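Local coordinates for alpha-galactosidase (Lactobacillus brevis, PDB 3MI6), which probably hydrolyses terminal, non-reducing alpha-D-galactose residues from alpha-D-galactosides, as a member of glycosyl hydrolase family 36, at residues T123-D129 with Q318-P323. Sequence-based numbering, arbitrary orientation.
Sequences TFDDTDD and QHLVNP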
# COMPACT_ATOMS: atom_id res chain seq x y z
N THR D 123 -20.72 -2.53 -35.23
CA THR D 123 -21.66 -3.39 -34.52
C THR D 123 -23.01 -3.45 -35.18
O THR D 123 -23.47 -2.50 -35.77
CB THR D 123 -21.82 -2.95 -33.08
OG1 THR D 123 -21.95 -1.52 -33.04
CG2 THR D 123 -20.59 -3.36 -32.30
N PHE D 124 -23.67 -4.59 -35.04
CA PHE D 124 -24.92 -4.81 -35.72
C PHE D 124 -25.83 -5.66 -34.84
O PHE D 124 -25.35 -6.42 -34.00
CB PHE D 124 -24.62 -5.56 -37.00
CG PHE D 124 -23.72 -6.71 -36.80
CD1 PHE D 124 -24.24 -7.96 -36.49
CD2 PHE D 124 -22.35 -6.56 -36.88
CE1 PHE D 124 -23.41 -9.04 -36.29
CE2 PHE D 124 -21.50 -7.64 -36.67
CZ PHE D 124 -22.03 -8.89 -36.38
N ASP D 125 -27.14 -5.52 -35.03
CA ASP D 125 -28.12 -6.41 -34.43
C ASP D 125 -28.93 -7.09 -35.53
O ASP D 125 -29.93 -6.56 -35.99
CB ASP D 125 -29.05 -5.65 -33.47
CG ASP D 125 -30.06 -6.58 -32.79
OD1 ASP D 125 -29.80 -7.80 -32.77
OD2 ASP D 125 -31.10 -6.11 -32.29
N ASP D 126 -28.48 -8.26 -35.96
CA ASP D 126 -29.20 -9.03 -36.96
C ASP D 126 -29.80 -10.27 -36.30
O ASP D 126 -30.18 -11.23 -36.97
CB ASP D 126 -28.25 -9.45 -38.08
CG ASP D 126 -27.70 -8.27 -38.87
OD1 ASP D 126 -28.47 -7.31 -39.17
OD2 ASP D 126 -26.48 -8.30 -39.20
N THR D 127 -29.88 -10.25 -34.98
CA THR D 127 -30.29 -11.42 -34.22
C THR D 127 -31.50 -11.09 -33.36
O THR D 127 -31.78 -11.74 -32.37
CB THR D 127 -29.14 -11.95 -33.34
OG1 THR D 127 -28.40 -10.84 -32.82
CG2 THR D 127 -28.20 -12.84 -34.16
N ASP D 128 -32.22 -10.05 -33.77
CA ASP D 128 -33.45 -9.68 -33.09
C ASP D 128 -33.20 -9.76 -31.59
O ASP D 128 -33.67 -10.68 -30.93
CB ASP D 128 -34.56 -10.64 -33.50
CG ASP D 128 -35.93 -10.08 -33.23
OD1 ASP D 128 -36.00 -8.88 -32.88
OD2 ASP D 128 -36.92 -10.83 -33.37
N ASP D 129 -32.46 -8.79 -31.06
CA ASP D 129 -31.91 -8.87 -29.72
C ASP D 129 -32.22 -7.60 -28.99
O ASP D 129 -31.54 -7.23 -28.05
CB ASP D 129 -30.40 -9.07 -29.78
CG ASP D 129 -29.80 -9.47 -28.44
OD1 ASP D 129 -30.52 -10.03 -27.58
OD2 ASP D 129 -28.58 -9.23 -28.25
N GLN D 318 -22.05 -12.04 -30.64
CA GLN D 318 -23.34 -11.94 -31.29
C GLN D 318 -23.42 -10.74 -32.22
O GLN D 318 -24.16 -10.77 -33.21
CB GLN D 318 -24.46 -11.89 -30.25
CG GLN D 318 -25.86 -11.85 -30.85
CD GLN D 318 -26.96 -11.96 -29.81
OE1 GLN D 318 -28.15 -11.83 -30.13
NE2 GLN D 318 -26.58 -12.20 -28.55
N HIS D 319 -22.65 -9.69 -31.93
CA HIS D 319 -22.86 -8.40 -32.57
C HIS D 319 -21.61 -7.70 -33.13
O HIS D 319 -21.63 -6.49 -33.36
CB HIS D 319 -23.53 -7.45 -31.58
CG HIS D 319 -24.87 -7.91 -31.11
ND1 HIS D 319 -25.95 -8.01 -31.95
CD2 HIS D 319 -25.31 -8.25 -29.88
CE1 HIS D 319 -27.00 -8.41 -31.26
NE2 HIS D 319 -26.64 -8.57 -30.00
N LEU D 320 -20.53 -8.44 -33.34
CA LEU D 320 -19.31 -7.84 -33.88
C LEU D 320 -18.53 -8.81 -34.74
O LEU D 320 -18.11 -8.48 -35.84
CB LEU D 320 -18.42 -7.28 -32.76
CG LEU D 320 -17.07 -6.71 -33.21
CD1 LEU D 320 -17.26 -5.43 -33.99
CD2 LEU D 320 -16.11 -6.46 -32.05
N VAL D 321 -18.32 -10.02 -34.25
CA VAL D 321 -17.46 -10.95 -34.97
C VAL D 321 -18.15 -11.31 -36.30
O VAL D 321 -19.38 -11.34 -36.41
CB VAL D 321 -16.92 -12.06 -34.01
CG1 VAL D 321 -16.13 -13.12 -34.77
CG2 VAL D 321 -16.05 -11.44 -32.95
N ASN D 322 -17.33 -11.53 -37.32
CA ASN D 322 -17.70 -12.20 -38.55
C ASN D 322 -18.63 -13.33 -38.11
O ASN D 322 -18.20 -14.26 -37.43
CB ASN D 322 -16.41 -12.64 -39.26
CG ASN D 322 -16.65 -13.33 -40.60
OD1 ASN D 322 -17.64 -14.01 -40.79
ND2 ASN D 322 -15.72 -13.17 -41.53
N PRO D 323 -19.91 -13.26 -38.51
CA PRO D 323 -20.95 -14.28 -38.23
C PRO D 323 -20.67 -15.64 -38.87
O PRO D 323 -21.21 -16.66 -38.45
CB PRO D 323 -22.21 -13.67 -38.84
CG PRO D 323 -21.95 -12.21 -38.86
CD PRO D 323 -20.49 -12.07 -39.16
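A histidine-carboxylate hydrogen bond, H319 to D129, ties a loop of the N-terminal beta-sandwich region to the region of helix 305-319, which leads into the catalytic barrel. H319 NE2 lies 2.7 Å from D129 OD2, nearly in line (165°), and meets the anti lone pair of that oxygen with carboxylate and imidazole almost coplanar. On the other side of the ring, ND1 donates to F124 O at 2.7 Å, more bent, on a carbonyl lone pair. With both ring nitrogens donating, H319 is probably protonated, its charge offset by D129. F124 N in turn donates to H319 O (3.3 Å), so the two residues grip each other through backbone and side chain. The F124 ring lays one face over H319 C, and its CZ reaches P323 CG at 4.1 Å; chi1 of 47° holds the ring between its own N and C, over the chain of H319. Beside the imidazole, T127 OG1 donates to Q318 OE1 (2.9 Å), reached by an extended glutamine whose CG lies over one imidazole face, toward its rim. D125 shapes the loop from within: OD1 accepts from T127 N in an Asx turn, and OD2 from D129 N. A leucine in place of H319, having no side-chain N-H, would probably leave F124 O without this partner and D129 OD2 relying on Q157 NE2, weakening the loop's hold here. R116 makes a cation-pi contact with F124. The loop joins strands 103-112 and 132-140, while L320 and V321 pack on helix 536-539.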